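Local coordinates for protein phycocyanobilin lyase subunit alpha (Nostoc sp. PCC 7120, PDB 5N3U) that associates with CpcF to form a lyase and is probably required for attaching the phycocyanobilin chromophore to the phycocyanin subunit CpcA, at residues R184-L189 against P193-L198; A226-A231 against A265-N270; A54-L59 against N86-P91. All blocks are in the same frame, centred on the assembly; numbering follows the deposited sequence.

Interaction 1 of 3, residues R184-L189 against P193-L198; sequences RAMYQL and PVYGEL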
loop_
_atom_site.group_PDB
_atom_site.type_symbol
_atom_site.label_atom_id
_atom_site.label_comp_id
_atom_site.label_asym_id
_atom_site.label_seq_id
_atom_site.Cartn_x
_atom_site.Cartn_y
_atom_site.Cartn_z
ATOM N N ARG A 184 10.427 17.658 -22.811
ATOM C CA ARG A 184 10.975 18.130 -21.561
ATOM C C ARG A 184 12.320 18.679 -21.582
ATOM O O ARG A 184 12.600 19.771 -21.035
ATOM C CB ARG A 184 10.893 16.992 -20.512
ATOM C CG ARG A 184 11.483 17.340 -19.182
ATOM C CD ARG A 184 11.740 15.989 -18.562
ATOM N NE ARG A 184 11.949 15.843 -17.124
ATOM C CZ ARG A 184 13.061 16.033 -16.465
ATOM N NH1 ARG A 184 14.179 16.584 -17.022
ATOM N NH2 ARG A 184 13.011 15.731 -15.166
ATOM N N ALA A 185 13.224 17.963 -22.205
ATOM C CA ALA A 185 14.561 18.459 -22.321
ATOM C C ALA A 185 14.652 19.751 -23.153
ATOM O O ALA A 185 15.347 20.704 -22.782
ATOM C CB ALA A 185 15.452 17.441 -22.924
ATOM N N MET A 186 13.886 19.791 -24.234
ATOM C CA MET A 186 13.932 20.996 -25.042
ATOM C C MET A 186 13.467 22.236 -24.264
ATOM O O MET A 186 14.063 23.327 -24.373
ATOM C CB MET A 186 13.129 20.760 -26.299
ATOM C CG MET A 186 13.836 19.901 -27.383
ATOM S SD MET A 186 15.406 20.503 -27.930
ATOM C CE MET A 186 14.931 22.037 -28.863
ATOM N N TYR A 187 12.392 22.088 -23.533
ATOM C CA TYR A 187 11.963 23.171 -22.657
ATOM C C TYR A 187 13.007 23.587 -21.625
ATOM O O TYR A 187 13.339 24.779 -21.437
ATOM C CB TYR A 187 10.674 22.841 -21.989
ATOM C CG TYR A 187 10.173 24.072 -21.217
ATOM C CD1 TYR A 187 10.579 24.312 -19.894
ATOM C CD2 TYR A 187 9.349 24.993 -21.826
ATOM C CE1 TYR A 187 10.134 25.443 -19.200
ATOM C CE2 TYR A 187 8.900 26.126 -21.146
ATOM C CZ TYR A 187 9.303 26.352 -19.849
ATOM O OH TYR A 187 8.890 27.463 -19.150
ATOM N N GLN A 188 13.614 22.616 -20.948
ATOM C CA GLN A 188 14.602 22.964 -19.982
ATOM C C GLN A 188 15.737 23.663 -20.536
ATOM O O GLN A 188 16.250 24.570 -19.920
ATOM C CB GLN A 188 15.112 21.733 -19.196
ATOM C CG GLN A 188 14.101 21.161 -18.301
ATOM C CD GLN A 188 14.639 19.889 -17.585
ATOM O OE1 GLN A 188 14.922 18.864 -18.210
ATOM N NE2 GLN A 188 14.727 19.950 -16.332
ATOM N N LEU A 189 16.176 23.284 -21.719
ATOM C CA LEU A 189 17.347 23.860 -22.290
ATOM C C LEU A 189 17.121 25.140 -23.096
ATOM O O LEU A 189 18.075 25.875 -23.277
ATOM C CB LEU A 189 18.051 22.877 -23.206
ATOM C CG LEU A 189 18.477 21.591 -22.433
ATOM C CD1 LEU A 189 18.969 20.493 -23.368
ATOM C CD2 LEU A 189 19.598 21.913 -21.463
ATOM N N PRO A 193 8.045 28.101 -24.679
ATOM C CA PRO A 193 6.738 27.575 -24.347
ATOM C C PRO A 193 6.212 26.555 -25.209
ATOM O O PRO A 193 5.465 25.683 -24.718
ATOM C CB PRO A 193 5.819 28.825 -24.505
ATOM C CG PRO A 193 6.695 29.895 -23.970
ATOM C CD PRO A 193 8.038 29.595 -24.583
ATOM N N VAL A 194 6.487 26.620 -26.518
ATOM C CA VAL A 194 5.969 25.558 -27.397
ATOM C C VAL A 194 6.282 24.095 -26.897
ATOM O O VAL A 194 5.453 23.198 -27.035
ATOM C CB VAL A 194 6.491 25.716 -28.845
ATOM C CG1 VAL A 194 7.987 25.471 -28.907
ATOM C CG2 VAL A 194 5.759 24.845 -29.812
ATOM N N TYR A 195 7.404 23.934 -26.260
ATOM C CA TYR A 195 7.808 22.591 -25.754
ATOM C C TYR A 195 7.024 22.255 -24.489
ATOM O O TYR A 195 6.580 21.129 -24.317
ATOM C CB TYR A 195 9.314 22.551 -25.528
ATOM C CG TYR A 195 10.053 22.719 -26.801
ATOM C CD1 TYR A 195 9.741 21.971 -27.922
ATOM C CD2 TYR A 195 11.007 23.708 -26.927
ATOM C CE1 TYR A 195 10.408 22.172 -29.128
ATOM C CE2 TYR A 195 11.665 23.906 -28.130
ATOM C CZ TYR A 195 11.315 23.192 -29.219
ATOM O OH TYR A 195 12.016 23.469 -30.363
ATOM N N GLY A 196 6.780 23.239 -23.628
ATOM C CA GLY A 196 5.861 23.008 -22.527
ATOM C C GLY A 196 4.509 22.641 -22.920
ATOM O O GLY A 196 3.845 21.851 -22.257
ATOM N N GLU A 197 4.014 23.260 -23.993
ATOM C CA GLU A 197 2.687 22.931 -24.494
ATOM C C GLU A 197 2.551 21.546 -24.998
ATOM O O GLU A 197 1.487 20.913 -24.925
ATOM C CB GLU A 197 2.255 23.935 -25.596
ATOM C CG GLU A 197 1.987 25.359 -25.113
ATOM C CD GLU A 197 0.866 25.388 -24.126
ATOM O OE1 GLU A 197 -0.141 24.770 -24.427
ATOM O OE2 GLU A 197 1.017 25.981 -23.049
ATOM N N LEU A 198 3.591 20.996 -25.573
ATOM C CA LEU A 198 3.472 19.595 -25.988
ATOM C C LEU A 198 3.229 18.682 -24.757
ATOM O O LEU A 198 2.512 17.695 -24.850
ATOM C CB LEU A 198 4.774 19.123 -26.579
ATOM C CG LEU A 198 5.093 19.590 -27.964
ATOM C CD1 LEU A 198 6.567 19.410 -28.186
ATOM C CD2 LEU A 198 4.232 18.771 -28.936
#
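An antiparallel helical hairpin in the HEAT-repeat region, helices 176-190 and 193-203 joined by a very short turn, is packed here through Met-186 and Tyr-187 against Tyr-195 and Gly-196. The two short axes approach to 8.1 Å with their directions 151° apart. Met-186 lies over one face of the Tyr-195 ring: its CB sits 3.7 Å from the ring centroid, a CH-pi contact almost on the normal. Bends at chi2 and chi3 bring Met-186 CE above the hydroxyl end, 3.6 Å from Tyr-195 OH; Met-186 SD makes a longer Met-aromatic contact, 5.3 Å from the centroid of the Tyr-195 ring. Val-194 CG1 covers the opposite face. Tyr-187 holds CG anti to the backbone N (chi1 -173°), which carries its ring toward Pro-193 and Gly-196; Tyr-187 CD2 meets Gly-196 N at 3.6 Å and the ring edge meets Pro-193 CA. Replacing Tyr-195 by alanine removes this ring, and Met-186 would probably lose the ring face under CB and the phenol end under CE, its thioether freer to turn. With no hydrogen bond between the segments, this pairing rests on dispersion, CH-pi and sulfur-aromatic attraction.

Interaction 2 of 3, residues A226-A231 against A265-N270; sequences AAEAIA and AIRVMN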
loop_
_atom_site.group_PDB
_atom_site.type_symbol
_atom_site.label_atom_id
_atom_site.label_comp_id
_atom_site.label_asym_id
_atom_site.label_seq_id
_atom_site.Cartn_x
_atom_site.Cartn_y
_atom_site.Cartn_z
ATOM N N ALA A 226 0.744 25.665 -17.293
ATOM C CA ALA A 226 0.036 24.383 -17.230
ATOM C C ALA A 226 -0.783 24.156 -15.939
ATOM O O ALA A 226 -1.391 23.097 -15.764
ATOM C CB ALA A 226 1.060 23.250 -17.367
ATOM N N ALA A 227 -0.762 25.095 -15.013
ATOM C CA ALA A 227 -1.402 24.846 -13.659
ATOM C C ALA A 227 -2.825 24.284 -13.677
ATOM O O ALA A 227 -3.091 23.252 -13.066
ATOM C CB ALA A 227 -1.332 26.090 -12.850
ATOM N N GLU A 228 -3.759 24.910 -14.403
ATOM C CA GLU A 228 -5.135 24.395 -14.393
ATOM C C GLU A 228 -5.276 23.128 -15.180
ATOM O O GLU A 228 -6.100 22.264 -14.844
ATOM C CB GLU A 228 -6.182 25.467 -14.885
ATOM C CG GLU A 228 -6.267 26.645 -13.921
ATOM C CD GLU A 228 -5.047 27.575 -13.975
ATOM O OE1 GLU A 228 -4.332 27.642 -15.017
ATOM O OE2 GLU A 228 -4.756 28.289 -12.988
ATOM N N ALA A 229 -4.479 22.960 -16.238
ATOM C CA ALA A 229 -4.501 21.722 -16.916
ATOM C C ALA A 229 -3.984 20.601 -15.954
ATOM O O ALA A 229 -4.474 19.513 -15.993
ATOM C CB ALA A 229 -3.636 21.750 -18.153
ATOM N N ILE A 230 -2.993 20.895 -15.136
ATOM C CA ILE A 230 -2.476 19.863 -14.191
ATOM C C ILE A 230 -3.596 19.494 -13.222
ATOM O O ILE A 230 -3.953 18.322 -13.055
ATOM C CB ILE A 230 -1.269 20.419 -13.446
ATOM C CG1 ILE A 230 -0.097 20.416 -14.414
ATOM C CG2 ILE A 230 -0.954 19.635 -12.136
ATOM C CD1 ILE A 230 1.012 21.335 -13.961
ATOM N N ALA A 231 -4.204 20.511 -12.646
ATOM C CA ALA A 231 -5.237 20.298 -11.616
ATOM C C ALA A 231 -6.436 19.563 -12.136
ATOM O O ALA A 231 -7.049 18.780 -11.406
ATOM C CB ALA A 231 -5.578 21.615 -10.903
ATOM N N ALA A 265 2.059 32.344 -7.175
ATOM C CA ALA A 265 2.258 31.343 -6.159
ATOM C C ALA A 265 0.949 31.014 -5.446
ATOM O O ALA A 265 0.593 29.854 -5.291
ATOM C CB ALA A 265 3.269 31.833 -5.182
ATOM N N ILE A 266 0.189 32.037 -5.052
ATOM C CA ILE A 266 -1.078 31.813 -4.423
ATOM C C ILE A 266 -1.979 31.050 -5.307
ATOM O O ILE A 266 -2.690 30.149 -4.855
ATOM C CB ILE A 266 -1.785 33.158 -4.051
ATOM C CG1 ILE A 266 -1.052 33.773 -2.875
ATOM C CG2 ILE A 266 -3.216 32.965 -3.625
ATOM C CD1 ILE A 266 -1.213 35.298 -2.743
ATOM N N ARG A 267 -2.026 31.425 -6.564
ATOM C CA ARG A 267 -2.869 30.715 -7.524
ATOM C C ARG A 267 -2.551 29.182 -7.549
ATOM O O ARG A 267 -3.455 28.346 -7.591
ATOM C CB ARG A 267 -2.572 31.284 -8.912
ATOM C CG ARG A 267 -3.168 30.550 -10.102
ATOM C CD ARG A 267 -2.345 31.018 -11.308
ATOM N NE ARG A 267 -2.692 30.356 -12.554
ATOM C CZ ARG A 267 -1.969 30.491 -13.670
ATOM N NH1 ARG A 267 -0.881 31.265 -13.689
ATOM N NH2 ARG A 267 -2.300 29.808 -14.748
ATOM N N VAL A 268 -1.282 28.880 -7.582
ATOM C CA VAL A 268 -0.826 27.469 -7.580
ATOM C C VAL A 268 -1.216 26.781 -6.213
ATOM O O VAL A 268 -1.740 25.698 -6.236
ATOM C CB VAL A 268 0.683 27.431 -7.803
ATOM C CG1 VAL A 268 1.260 26.022 -7.585
ATOM C CG2 VAL A 268 1.020 27.941 -9.216
ATOM N N MET A 269 -1.005 27.467 -5.082
ATOM C CA MET A 269 -1.346 26.910 -3.751
ATOM C C MET A 269 -2.796 26.634 -3.618
ATOM O O MET A 269 -3.183 25.617 -3.064
ATOM C CB MET A 269 -0.841 27.791 -2.636
ATOM C CG MET A 269 0.612 27.706 -2.501
ATOM S SD MET A 269 1.522 28.430 -1.148
ATOM C CE MET A 269 1.397 30.177 -1.589
ATOM N N ASN A 270 -3.629 27.495 -4.189
ATOM C CA ASN A 270 -5.045 27.304 -4.147
ATOM C C ASN A 270 -5.459 26.080 -4.914
ATOM O O ASN A 270 -6.443 25.365 -4.561
ATOM C CB ASN A 270 -5.808 28.538 -4.700
ATOM C CG ASN A 270 -5.684 29.794 -3.783
ATOM O OD1 ASN A 270 -5.442 29.700 -2.604
ATOM N ND2 ASN A 270 -5.888 30.971 -4.352
#
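A side-on, two-nitrogen salt bridge between Glu-228 and Arg-267 joins the first turn of helix 227-232 to helix 263-273 near the C-terminus of the chain. The carboxylate and guanidinium planes are only 4° apart, and the carboxylate lies at the guanidinium edge, near its plane. Arg-267 NE donates to Glu-228 OE2 at 3.0 Å, and Arg-267 NH2 donates to Glu-228 OE1, also at 3.0 Å with an N-H...O angle of 164°. In these two bonds each oxygen uses its syn lone pair; a third, Arg-267 NH2 to Glu-228 OE2 at 3.4 Å, is weak. The arginine reaches across with an extended chain from CG to NE, whereas Glu-228 turns at chi2 (73°) to bring its carboxylate round to that edge, the two side chains crossing at about a right angle. Ala-227 CB lies over one face of the guanidinium, 4.3 Å from Arg-267 NH2, a light contact. The remaining terminal nitrogen, NH1, is hydrogen-bonded to Gln-264 OE1. Elsewhere on helix 263-273, Ile-266 packs on Leu-196 and Met-269 on Arg-193 of the neighbouring beta subunit. The paired bonds fix the rotation of both flat groups, and the negative carboxylate, carried on the first turn of its helix, would probably also be eased by the positive end of the helix dipole there.

Interaction 3 of 3, residues A54-L59 against N86-P91; sequences ALIAAL and NRKAVP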
loop_
_atom_site.group_PDB
_atom_site.type_symbol
_atom_site.label_atom_id
_atom_site.label_comp_id
_atom_site.label_asym_id
_atom_site.label_seq_id
_atom_site.Cartn_x
_atom_site.Cartn_y
_atom_site.Cartn_z
ATOM N N ALA A 54 29.651 1.870 -0.270
ATOM C CA ALA A 54 29.291 0.465 -0.543
ATOM C C ALA A 54 28.498 0.275 -1.844
ATOM O O ALA A 54 28.704 -0.703 -2.623
ATOM C CB ALA A 54 28.504 -0.082 0.643
ATOM N N LEU A 55 27.599 1.203 -2.096
ATOM C CA LEU A 55 26.835 1.105 -3.364
ATOM C C LEU A 55 27.703 1.387 -4.572
ATOM O O LEU A 55 27.575 0.715 -5.614
ATOM C CB LEU A 55 25.618 2.003 -3.310
ATOM C CG LEU A 55 24.545 1.540 -2.362
ATOM C CD1 LEU A 55 23.621 2.670 -2.022
ATOM C CD2 LEU A 55 23.779 0.327 -2.906
ATOM N N ILE A 56 28.620 2.348 -4.452
ATOM C CA ILE A 56 29.569 2.596 -5.496
ATOM C C ILE A 56 30.367 1.387 -5.806
ATOM O O ILE A 56 30.541 1.060 -6.973
ATOM C CB ILE A 56 30.458 3.812 -5.165
ATOM C CG1 ILE A 56 29.581 5.050 -5.186
ATOM C CG2 ILE A 56 31.694 3.879 -6.137
ATOM C CD1 ILE A 56 30.154 6.338 -4.614
ATOM N N ALA A 57 30.846 0.679 -4.783
ATOM C CA ALA A 57 31.600 -0.533 -5.031
ATOM C C ALA A 57 30.756 -1.594 -5.775
ATOM O O ALA A 57 31.207 -2.284 -6.667
ATOM C CB ALA A 57 32.105 -1.074 -3.708
ATOM N N ALA A 58 29.480 -1.670 -5.428
ATOM C CA ALA A 58 28.572 -2.641 -6.062
ATOM C C ALA A 58 28.293 -2.315 -7.510
ATOM O O ALA A 58 27.888 -3.201 -8.267
ATOM C CB ALA A 58 27.314 -2.650 -5.246
ATOM N N LEU A 59 28.603 -1.083 -7.954
ATOM C CA LEU A 59 28.608 -0.804 -9.395
ATOM C C LEU A 59 29.626 -1.637 -10.214
ATOM O O LEU A 59 29.477 -1.794 -11.405
ATOM C CB LEU A 59 28.772 0.654 -9.692
ATOM C CG LEU A 59 27.806 1.665 -9.146
ATOM C CD1 LEU A 59 28.185 3.062 -9.530
ATOM C CD2 LEU A 59 26.422 1.379 -9.687
ATOM N N ASN A 86 24.174 12.044 -3.443
ATOM C CA ASN A 86 25.596 12.232 -3.197
ATOM C C ASN A 86 26.374 12.146 -4.518
ATOM O O ASN A 86 26.519 11.092 -5.104
ATOM C CB ASN A 86 26.097 11.239 -2.220
ATOM C CG ASN A 86 27.498 11.577 -1.706
ATOM O OD1 ASN A 86 28.359 12.061 -2.428
ATOM N ND2 ASN A 86 27.728 11.263 -0.486
ATOM N N ARG A 87 26.906 13.282 -4.962
ATOM C CA ARG A 87 27.598 13.372 -6.252
ATOM C C ARG A 87 28.957 12.689 -6.290
ATOM O O ARG A 87 29.570 12.535 -7.346
ATOM C CB ARG A 87 27.706 14.804 -6.652
ATOM C CG ARG A 87 26.370 15.471 -6.856
ATOM C CD ARG A 87 26.583 16.874 -7.373
ATOM N NE ARG A 87 25.328 17.463 -7.818
ATOM C CZ ARG A 87 25.233 18.488 -8.654
ATOM N NH1 ARG A 87 26.332 19.076 -9.198
ATOM N NH2 ARG A 87 24.016 18.949 -8.941
ATOM N N LYS A 88 29.427 12.206 -5.162
ATOM C CA LYS A 88 30.520 11.250 -5.223
ATOM C C LYS A 88 30.284 10.088 -6.127
ATOM O O LYS A 88 31.228 9.448 -6.626
ATOM C CB LYS A 88 30.703 10.650 -3.811
ATOM C CG LYS A 88 31.938 9.819 -3.682
ATOM C CD LYS A 88 32.275 9.423 -2.236
ATOM C CE LYS A 88 33.512 8.536 -2.408
ATOM N NZ LYS A 88 33.996 7.875 -1.180
ATOM N N ALA A 89 28.982 9.733 -6.281
ATOM C CA ALA A 89 28.611 8.633 -7.186
ATOM C C ALA A 89 28.749 8.865 -8.671
ATOM O O ALA A 89 28.597 7.897 -9.495
ATOM C CB ALA A 89 27.168 8.241 -6.859
ATOM N N VAL A 90 28.935 10.132 -9.073
ATOM C CA VAL A 90 28.789 10.510 -10.452
ATOM C C VAL A 90 29.738 9.783 -11.347
ATOM O O VAL A 90 29.321 9.218 -12.345
ATOM C CB VAL A 90 28.752 12.024 -10.626
ATOM C CG1 VAL A 90 28.947 12.487 -12.065
ATOM C CG2 VAL A 90 27.436 12.565 -10.120
ATOM N N PRO A 91 31.048 9.701 -10.996
ATOM C CA PRO A 91 31.943 9.022 -11.884
ATOM C C PRO A 91 31.636 7.527 -12.117
ATOM O O PRO A 91 31.698 7.061 -13.271
ATOM C CB PRO A 91 33.318 9.250 -11.228
ATOM C CG PRO A 91 33.140 10.513 -10.518
ATOM C CD PRO A 91 31.765 10.458 -9.973
#
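Ile-56 lays a single methyl, CD1, against the other segment, and the close contacts between the segments all run through it. Ile-56 CD1 rests 3.8 Å from Ala-89 CA. Ile-56 CD1 is also 3.9 Å from Lys-88 O. With CG1 anti to its own carbonyl carbon (chi1 -67°) and the chain then running out extended, the isoleucine presents its far end to the bend of backbone at Lys-88 and Ala-89. This joins two neighbouring elements of the HEAT-type helical stack, helix 49-58 and the turn that leads into helix 90-96, with helix 72-83 between them in sequence. That turn contains an Asx turn: Asn-86 OD1 accepts from Lys-88 N at 2.9 Å, the N-H...O angle being 151°, while Ala-89 N bonds back to Asn-86 O. On the buried side Leu-59 packs on Ala-78 and Leu-81 of helix 72-83. The solvent side is looser. There exposed Lys-88 runs out fully extended, its CG touching Ile-56 CD1 at 4.0 Å, and its NZ goes on to a salt bridge with Asp-53, one residue before segment 54-59.

The three contacts follow one another along the chain, interaction 3 first, then interaction 1, then interaction 2, and none touches another. Interactions 1 and 2 are neighbours, their centres 18 Å apart and their nearest atoms about 6 Å; helix 193-203, which supplies one side of interaction 1, also meets Ala-226 and Ala-229 of interaction 2 through Val-200. Interaction 3 lies on the opposite side of the chain's centre from both, 31 Å from interaction 1 and 38 Å from interaction 2, centre to centre. Of the three, interaction 2 alone has segments touched by the beta subunit, whereas interaction 1 joins two helices of this chain, and interaction 3 a helix to the turn leading into another.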